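Local coordinates for EvdMO1 (Micromonospora carbonacea, PDB 5T39), which probably transfers methyl groups from S-adenosylmethionine in everninomicin biosynthesis, through the methyltransferase domain of a bifunctional enzyme that also carries an oxidase domain, at residues S176-G181 against V213-R218; S220-L225 against C245-V250; E109-A114 against L128-V133. One frame throughout, in Å; residues are numbered along the deposited sequence. Where two conformers were deposited one is given.

Interaction 1. Residues S176-G181 against V213-R218; sequences STHYWG and VRWLDR
Tyr179 and Trp180 meet Leu216 and Asp217 where two strands cross steeply, their axes 5.2 Å apart at closest approach and 77° from parallel. One nearly linear hydrogen bond joins the backbones, from Trp180 N to Leu216 O at 2.8 Å with an N-H...O angle of 176°. Beside it Asp217 CA sends a C-H toward Trp180 O. Two waters extend the junction: one links His178 O to Leu216 N, the other Trp180 O to Arg218 N. Strand 172-180 belongs to the seven-stranded sheet of the Rossmann-like methyltransferase fold, whereas strand 212-216 edges a three-stranded antiparallel sheet, so the C-terminal end of this inner strand is tied to the small sheet. The Tyr179 ring receives Arg218 over one face, CG lying 4.2 Å from the ring centroid in a CH-pi contact. The extended arginine chain passes the phenol, and Glu238 OE2 takes both a salt bridge from Arg218 NE and a hydrogen bond from Tyr179 OH. Trp215 lies alongside His178, with CZ3 3.5 Å from His178 CB; the ring planes are nearly parallel, 6° apart, but slid so far that they barely overlap. Trp180 brings CE3 within 4.3 Å of Trp215 CE3.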
# COMPACT_ATOMS: atom_id res chain seq x y z
N SER A 176 -5.16 -4.57 3.44
CA SER A 176 -5.30 -5.72 2.56
C SER A 176 -3.99 -6.49 2.65
O SER A 176 -2.92 -5.92 2.39
CB SER A 176 -5.57 -5.25 1.14
OG SER A 176 -5.68 -6.34 0.25
N THR A 177 -4.06 -7.75 3.07
CA THR A 177 -2.85 -8.51 3.32
C THR A 177 -3.12 -10.00 3.18
O THR A 177 -4.25 -10.47 3.32
CB THR A 177 -2.30 -8.21 4.73
OG1 THR A 177 -1.01 -8.81 4.87
CG2 THR A 177 -3.23 -8.68 5.83
N HIS A 178 -2.04 -10.74 2.95
CA HIS A 178 -2.05 -12.16 3.21
C HIS A 178 -1.76 -12.44 4.69
O HIS A 178 -1.17 -11.63 5.40
CB HIS A 178 -0.97 -12.87 2.41
CG HIS A 178 -1.14 -12.76 0.93
ND1 HIS A 178 -2.26 -13.23 0.28
CD2 HIS A 178 -0.31 -12.28 -0.02
CE1 HIS A 178 -2.12 -13.01 -1.02
NE2 HIS A 178 -0.95 -12.44 -1.23
N TYR A 179 -2.17 -13.63 5.12
CA TYR A 179 -1.76 -14.19 6.40
C TYR A 179 -1.61 -15.69 6.18
O TYR A 179 -2.01 -16.22 5.14
CB TYR A 179 -2.72 -13.81 7.55
CG TYR A 179 -4.08 -14.45 7.48
CD1 TYR A 179 -5.16 -13.81 6.88
CD2 TYR A 179 -4.29 -15.71 8.01
CE1 TYR A 179 -6.41 -14.42 6.81
CE2 TYR A 179 -5.51 -16.32 7.95
CZ TYR A 179 -6.57 -15.68 7.35
OH TYR A 179 -7.79 -16.33 7.28
N TRP A 180 -1.00 -16.37 7.14
CA TRP A 180 -0.70 -17.78 7.01
C TRP A 180 -1.78 -18.59 7.71
O TRP A 180 -2.16 -18.28 8.84
CB TRP A 180 0.67 -18.08 7.63
CG TRP A 180 1.13 -19.47 7.41
CD1 TRP A 180 1.29 -20.43 8.36
CD2 TRP A 180 1.48 -20.09 6.16
NE1 TRP A 180 1.72 -21.59 7.79
CE2 TRP A 180 1.84 -21.42 6.44
CE3 TRP A 180 1.51 -19.64 4.83
CZ2 TRP A 180 2.25 -22.31 5.44
CZ3 TRP A 180 1.92 -20.54 3.84
CH2 TRP A 180 2.28 -21.85 4.16
N GLY A 181 -2.27 -19.64 7.04
CA GLY A 181 -3.46 -20.37 7.43
C GLY A 181 -3.29 -21.43 8.50
O GLY A 181 -4.27 -22.10 8.84
N VAL A 213 10.97 -11.63 5.83
CA VAL A 213 9.66 -11.13 6.21
C VAL A 213 9.08 -12.07 7.26
O VAL A 213 9.53 -13.20 7.42
CB VAL A 213 8.69 -11.03 5.00
CG1 VAL A 213 9.25 -10.12 3.95
CG2 VAL A 213 8.39 -12.40 4.40
N ARG A 214 8.04 -11.59 7.95
CA ARG A 214 7.27 -12.46 8.83
C ARG A 214 5.80 -12.33 8.49
O ARG A 214 5.25 -11.22 8.48
CB ARG A 214 7.47 -12.15 10.31
CG ARG A 214 8.85 -12.52 10.78
CD ARG A 214 9.02 -12.29 12.27
NE ARG A 214 10.35 -12.66 12.76
CZ ARG A 214 11.40 -11.86 12.74
NH1 ARG A 214 11.32 -10.65 12.21
NH2 ARG A 214 12.56 -12.29 13.22
N TRP A 215 5.17 -13.46 8.20
CA TRP A 215 3.72 -13.53 8.07
C TRP A 215 3.13 -13.91 9.43
O TRP A 215 3.77 -14.59 10.22
CB TRP A 215 3.31 -14.59 7.05
CG TRP A 215 3.62 -14.30 5.62
CD1 TRP A 215 4.69 -13.64 5.11
CD2 TRP A 215 2.82 -14.69 4.51
NE1 TRP A 215 4.61 -13.60 3.73
CE2 TRP A 215 3.46 -14.24 3.34
CE3 TRP A 215 1.62 -15.38 4.38
CZ2 TRP A 215 2.94 -14.45 2.07
CZ3 TRP A 215 1.11 -15.61 3.13
CH2 TRP A 215 1.77 -15.14 1.99
N LEU A 216 1.90 -13.49 9.67
CA LEU A 216 1.17 -13.80 10.89
C LEU A 216 0.14 -14.88 10.63
O LEU A 216 -0.39 -14.99 9.52
CB LEU A 216 0.46 -12.54 11.40
CG LEU A 216 1.41 -11.43 11.85
CD1 LEU A 216 0.72 -10.10 11.98
CD2 LEU A 216 2.05 -11.77 13.18
N ASP A 217 -0.16 -15.69 11.66
CA ASP A 217 -1.39 -16.47 11.59
C ASP A 217 -2.59 -15.55 11.87
O ASP A 217 -2.43 -14.38 12.20
CB ASP A 217 -1.34 -17.73 12.47
CG ASP A 217 -1.31 -17.46 13.96
OD1 ASP A 217 -1.34 -16.28 14.38
OD2 ASP A 217 -1.26 -18.46 14.72
N ARG A 218 -3.80 -16.08 11.70
CA ARG A 218 -4.97 -15.21 11.78
C ARG A 218 -5.12 -14.62 13.17
O ARG A 218 -5.39 -13.42 13.33
CB ARG A 218 -6.24 -15.94 11.38
CG ARG A 218 -7.37 -14.98 11.04
CD ARG A 218 -8.67 -15.71 10.75
NE ARG A 218 -9.71 -14.83 10.21
CZ ARG A 218 -10.51 -14.04 10.93
NH1 ARG A 218 -10.43 -14.01 12.25
NH2 ARG A 218 -11.42 -13.30 10.31
O HOH W 1 0.68 -11.69 7.73
O HOH W 2 -4.10 -18.75 10.60

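Interaction 2. Residues S220-L225 against C245-V250; sequences SLFAAL and CDIVVV
Leu221, Phe222 and Leu225 of the helix meet Ile247 and Val249 of the strand through carbon atoms alone. The segment axes run in nearly the same direction, 21° apart, and come no nearer than 11.9 Å, a gap bridged by side chains from both elements. Among the aliphatic pairs, Leu221 and Ile247 pass alongside with their chains running opposite ways, bringing Leu221 CD2 to 3.9 Å from Ile247 CG2. Leu225 and Val249 instead reach toward each other tip to tip, with CD1 of the leucine 4.1 Å from CG2 of the valine. The aromatic contact is of another kind. Ile247 CD1 comes to the edge of the Phe222 ring, near its plane, 3.8 Å from CE2 and almost as close to CZ. Two torsions make this possible: CG1 of Ile247 stands anti to the backbone N (chi1 -160°) and the chain continues extended, carrying CD1 out to the ring while CG2 is left for Leu221. Val249 CG1 touches the same ring more loosely, 4.5 Å from CZ. Around these pairs the apolar layer continues: Phe222 and Leu225 both lie on Ile233 of strand 232-239, and Leu225 also touches Leu163 of helix 159-169. At the start of the helix, OD1 of the N-cap residue Asp217 is hydrogen-bonded to Ser220 OG. The whole is a helix-on-sheet layer of the alpha-beta-alpha sandwich of Rossmann-like methyltransferases, helix 218-228 covering one face of the sheet at strand 244-252.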
# COMPACT_ATOMS: atom_id res chain seq x y z
N SER A 220 -2.90 -14.03 15.39
CA SER A 220 -1.89 -13.03 15.68
C SER A 220 -2.12 -11.75 14.89
O SER A 220 -1.81 -10.67 15.38
CB SER A 220 -0.49 -13.59 15.41
OG SER A 220 -0.22 -14.67 16.28
N LEU A 221 -2.64 -11.85 13.66
CA LEU A 221 -3.01 -10.66 12.91
C LEU A 221 -4.06 -9.86 13.65
O LEU A 221 -3.94 -8.63 13.79
CB LEU A 221 -3.49 -11.05 11.51
CG LEU A 221 -4.04 -9.90 10.68
CD1 LEU A 221 -2.97 -8.84 10.43
CD2 LEU A 221 -4.61 -10.42 9.37
N PHE A 222 -5.12 -10.53 14.12
CA PHE A 222 -6.17 -9.81 14.83
C PHE A 222 -5.66 -9.27 16.16
O PHE A 222 -6.00 -8.15 16.55
CB PHE A 222 -7.41 -10.69 14.97
CG PHE A 222 -8.27 -10.66 13.74
CD1 PHE A 222 -9.47 -9.97 13.74
CD2 PHE A 222 -7.88 -11.28 12.57
CE1 PHE A 222 -10.26 -9.91 12.60
CE2 PHE A 222 -8.65 -11.19 11.42
CZ PHE A 222 -9.84 -10.51 11.44
N ALA A 223 -4.81 -10.04 16.87
CA ALA A 223 -4.23 -9.53 18.10
C ALA A 223 -3.36 -8.30 17.83
O ALA A 223 -3.39 -7.34 18.59
CB ALA A 223 -3.42 -10.61 18.80
N ALA A 224 -2.58 -8.33 16.75
CA ALA A 224 -1.71 -7.20 16.43
C ALA A 224 -2.52 -5.95 16.10
O ALA A 224 -2.15 -4.84 16.49
CB ALA A 224 -0.79 -7.56 15.27
N LEU A 225 -3.65 -6.12 15.40
CA LEU A 225 -4.54 -5.00 15.15
C LEU A 225 -5.07 -4.44 16.46
O LEU A 225 -5.03 -3.22 16.69
CB LEU A 225 -5.70 -5.44 14.26
CG LEU A 225 -5.34 -5.53 12.78
CD1 LEU A 225 -6.34 -6.41 12.06
CD2 LEU A 225 -5.28 -4.14 12.17
N CYS A 245 -3.59 -17.26 2.91
CA CYS A 245 -4.92 -16.69 3.06
C CYS A 245 -4.87 -15.23 2.65
O CYS A 245 -3.82 -14.59 2.68
CB CYS A 245 -5.37 -16.78 4.52
SG CYS A 245 -5.52 -18.48 5.14
N ASP A 246 -6.04 -14.69 2.29
CA ASP A 246 -6.19 -13.30 1.88
C ASP A 246 -7.24 -12.64 2.76
O ASP A 246 -8.28 -13.25 3.04
CB ASP A 246 -6.71 -13.18 0.43
CG ASP A 246 -5.90 -13.98 -0.57
OD1 ASP A 246 -4.75 -14.37 -0.31
OD2 ASP A 246 -6.46 -14.21 -1.67
N ILE A 247 -7.02 -11.39 3.15
CA ILE A 247 -8.02 -10.68 3.94
C ILE A 247 -7.94 -9.19 3.63
O ILE A 247 -6.87 -8.63 3.38
CB ILE A 247 -7.89 -11.00 5.45
CG1 ILE A 247 -9.18 -10.67 6.20
CG2 ILE A 247 -6.69 -10.29 6.06
CD1 ILE A 247 -9.17 -11.16 7.64
N VAL A 248 -9.11 -8.55 3.66
CA VAL A 248 -9.23 -7.10 3.63
C VAL A 248 -10.06 -6.71 4.84
O VAL A 248 -11.19 -7.19 4.99
CB VAL A 248 -9.89 -6.59 2.33
CG1 VAL A 248 -9.94 -5.07 2.33
CG2 VAL A 248 -9.15 -7.11 1.10
N VAL A 249 -9.52 -5.84 5.68
CA VAL A 249 -10.22 -5.39 6.87
C VAL A 249 -10.12 -3.89 6.97
O VAL A 249 -9.17 -3.26 6.48
CB VAL A 249 -9.72 -6.02 8.18
CG1 VAL A 249 -9.71 -7.52 8.10
CG2 VAL A 249 -8.36 -5.51 8.57
N VAL A 250 -11.11 -3.31 7.64
CA VAL A 250 -11.07 -1.94 8.09
C VAL A 250 -10.91 -1.96 9.59
O VAL A 250 -11.72 -2.55 10.31
CB VAL A 250 -12.36 -1.19 7.70
CG1 VAL A 250 -12.29 0.24 8.21
CG2 VAL A 250 -12.57 -1.22 6.20

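Interaction 3. Residues E109-A114 against L128-V133; sequences ENLRRA and LRIADV. With SAH (S-adenosyl-L-homocysteine), chain B.
Leu111 and Ala114 of helix 108-121 pack on Leu128 and Ile130 of strand 126-130, the helix and closing strand of a beta-alpha-beta unit in the Rossmann-like fold; the segment axes are nearly antiparallel, at 167°. The close packing centres on Leu111. With chi1 at 171° its branch is carried toward the strand, and chi2 of 62° parts the methyls: CD1 lies 3.7 Å from Leu128 CB, while CD2 settles 3.6 Å from Ile130 N. A turn further on, Ala114 CB meets Leu128 CD1 at 3.6 Å. On the solvent side Ile130 is exposed, its side chain meeting Leu111 CD2 with CB and, less closely, CD1. Both segments also line the bound S-adenosyl-L-homocysteine. Asn110 ND2 gives a weak hydrogen bond to the ribose O3' of the ligand and is also bonded to Glu105 OE1 and Gln205 O; with Asn110 OD1 accepting from Arg113 NH1, these bonds help fix the amide's orientation. Past the strand end, the loop reads the adenine: N6 of the ligand donates to Asp132 OD1 at 3.0 Å, and Val133 N donates to the adenine N1, also at 3.0 Å, with an N-H...N angle of 168°.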
# COMPACT_ATOMS: atom_id res chain seq x y z
N GLU A 109 13.07 3.31 -7.85
CA GLU A 109 12.64 3.09 -9.22
C GLU A 109 11.12 3.11 -9.34
O GLU A 109 10.57 3.62 -10.32
CB GLU A 109 13.20 1.76 -9.74
CG GLU A 109 14.71 1.73 -9.85
CD GLU A 109 15.42 1.24 -8.57
OE1 GLU A 109 14.78 1.15 -7.49
OE2 GLU A 109 16.62 0.92 -8.67
N ASN A 110 10.42 2.56 -8.34
CA ASN A 110 8.96 2.61 -8.34
C ASN A 110 8.48 4.04 -8.15
O ASN A 110 7.60 4.52 -8.87
CB ASN A 110 8.39 1.74 -7.23
CG ASN A 110 8.63 0.26 -7.44
OD1 ASN A 110 9.03 -0.19 -8.51
ND2 ASN A 110 8.39 -0.52 -6.40
N LEU A 111 9.09 4.73 -7.19
CA LEU A 111 8.71 6.11 -6.90
C LEU A 111 8.82 6.99 -8.14
O LEU A 111 7.95 7.84 -8.38
CB LEU A 111 9.61 6.65 -5.78
CG LEU A 111 9.52 8.14 -5.47
CD1 LEU A 111 8.15 8.48 -5.00
CD2 LEU A 111 10.55 8.51 -4.44
N ARG A 112 9.88 6.83 -8.92
CA ARG A 112 10.03 7.65 -10.12
C ARG A 112 8.88 7.42 -11.10
O ARG A 112 8.42 8.36 -11.75
CB ARG A 112 11.36 7.37 -10.81
CG ARG A 112 12.58 7.78 -10.02
CD ARG A 112 12.52 9.18 -9.42
NE ARG A 112 13.63 9.38 -8.50
CZ ARG A 112 13.58 10.12 -7.40
NH1 ARG A 112 12.47 10.75 -7.06
NH2 ARG A 112 14.66 10.23 -6.63
N ARG A 113 8.42 6.17 -11.22
CA ARG A 113 7.23 5.89 -12.01
C ARG A 113 6.00 6.60 -11.49
O ARG A 113 5.24 7.22 -12.24
CB ARG A 113 7.00 4.42 -12.32
CG ARG A 113 8.20 3.70 -12.78
CD ARG A 113 7.87 2.37 -13.45
NE ARG A 113 9.07 1.57 -13.37
CZ ARG A 113 9.39 0.76 -12.36
NH1 ARG A 113 8.52 0.47 -11.41
NH2 ARG A 113 10.59 0.20 -12.33
N ALA A 114 5.77 6.48 -10.18
CA ALA A 114 4.62 7.12 -9.56
C ALA A 114 4.66 8.63 -9.75
O ALA A 114 3.63 9.25 -10.03
CB ALA A 114 4.57 6.76 -8.07
N LEU A 128 4.36 12.41 -3.06
CA LEU A 128 5.02 11.12 -2.98
C LEU A 128 6.39 11.32 -2.35
O LEU A 128 7.08 12.30 -2.66
CB LEU A 128 5.18 10.52 -4.37
CG LEU A 128 3.88 10.11 -5.06
CD1 LEU A 128 4.05 10.01 -6.55
CD2 LEU A 128 3.40 8.78 -4.49
N ARG A 129 6.80 10.38 -1.50
CA ARG A 129 8.09 10.46 -0.84
C ARG A 129 8.71 9.08 -0.74
O ARG A 129 8.01 8.08 -0.50
CB ARG A 129 7.98 10.97 0.60
CG ARG A 129 7.49 12.36 0.78
CD ARG A 129 7.58 12.75 2.24
NE ARG A 129 6.78 13.92 2.47
CZ ARG A 129 6.33 14.29 3.66
NH1 ARG A 129 6.64 13.59 4.75
NH2 ARG A 129 5.58 15.37 3.75
N ILE A 130 10.02 9.03 -0.90
CA ILE A 130 10.76 7.82 -0.57
C ILE A 130 10.71 7.63 0.94
O ILE A 130 10.82 8.58 1.71
CB ILE A 130 12.21 7.94 -1.07
CG1 ILE A 130 12.89 6.58 -1.10
CG2 ILE A 130 13.02 8.94 -0.21
CD1 ILE A 130 12.53 5.77 -2.32
N ALA A 131 10.53 6.39 1.37
CA ALA A 131 10.55 6.06 2.79
C ALA A 131 10.62 4.55 2.93
O ALA A 131 10.02 3.81 2.15
CB ALA A 131 9.30 6.58 3.51
N ASP A 132 11.30 4.11 3.98
CA ASP A 132 11.28 2.71 4.40
C ASP A 132 10.39 2.66 5.64
O ASP A 132 10.76 3.18 6.68
CB ASP A 132 12.70 2.26 4.75
CG ASP A 132 12.77 0.82 5.23
OD1 ASP A 132 11.72 0.20 5.51
OD2 ASP A 132 13.90 0.31 5.34
N VAL A 133 9.22 2.03 5.51
CA VAL A 133 8.29 2.02 6.63
C VAL A 133 8.84 1.29 7.85
O VAL A 133 8.31 1.47 8.95
CB VAL A 133 6.89 1.46 6.26
CG1 VAL A 133 6.26 2.28 5.15
CG2 VAL A 133 6.96 -0.02 5.92
N SAH B . 0.11 -0.98 -2.42
CA SAH B . 0.20 -1.46 -3.80
CB SAH B . 1.55 -2.10 -4.10
CG SAH B . 1.86 -3.33 -3.24
SD SAH B . 3.42 -4.11 -3.72
C SAH B . -0.89 -2.48 -4.06
O SAH B . -1.08 -2.92 -5.20
OXT SAH B . -1.58 -2.86 -3.12
C5' SAH B . 4.44 -3.53 -2.34
C4' SAH B . 4.94 -2.09 -2.48
O4' SAH B . 5.48 -1.70 -1.21
C3' SAH B . 6.04 -1.93 -3.52
O3' SAH B . 5.94 -0.71 -4.22
C2' SAH B . 7.29 -1.99 -2.65
O2' SAH B . 8.46 -1.42 -3.20
C1' SAH B . 6.81 -1.28 -1.39
N9 SAH B . 7.57 -1.61 -0.18
C8 SAH B . 7.99 -2.85 0.22
N7 SAH B . 8.61 -2.75 1.41
C5 SAH B . 8.60 -1.44 1.76
C6 SAH B . 9.11 -0.75 2.85
N6 SAH B . 9.79 -1.33 3.84
N1 SAH B . 8.92 0.60 2.91
C2 SAH B . 8.25 1.24 1.91
N3 SAH B . 7.76 0.62 0.80
C4 SAH B . 7.94 -0.72 0.77

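How the interactions relate
Along the chain, interaction 3 closes first, followed by interaction 1 and then interaction 2, and all three reach the same seven-stranded mixed sheet. Interactions 1 and 2 are neighbours, with centres 8 Å apart: strands 172-180 and 244-252 lie side by side in the sheet, and strand 212-216 leads directly into helix 218-228. Interaction 3 lies on the opposite side of the chain's centre, about 24 Å and 25 Å from the centres of the other two, at 126-130, one of the two edge strands. There it contributes directly to the cofactor pocket, whereas interactions 1 and 2 join a small antiparallel sheet and a covering helix to the sheet's other half.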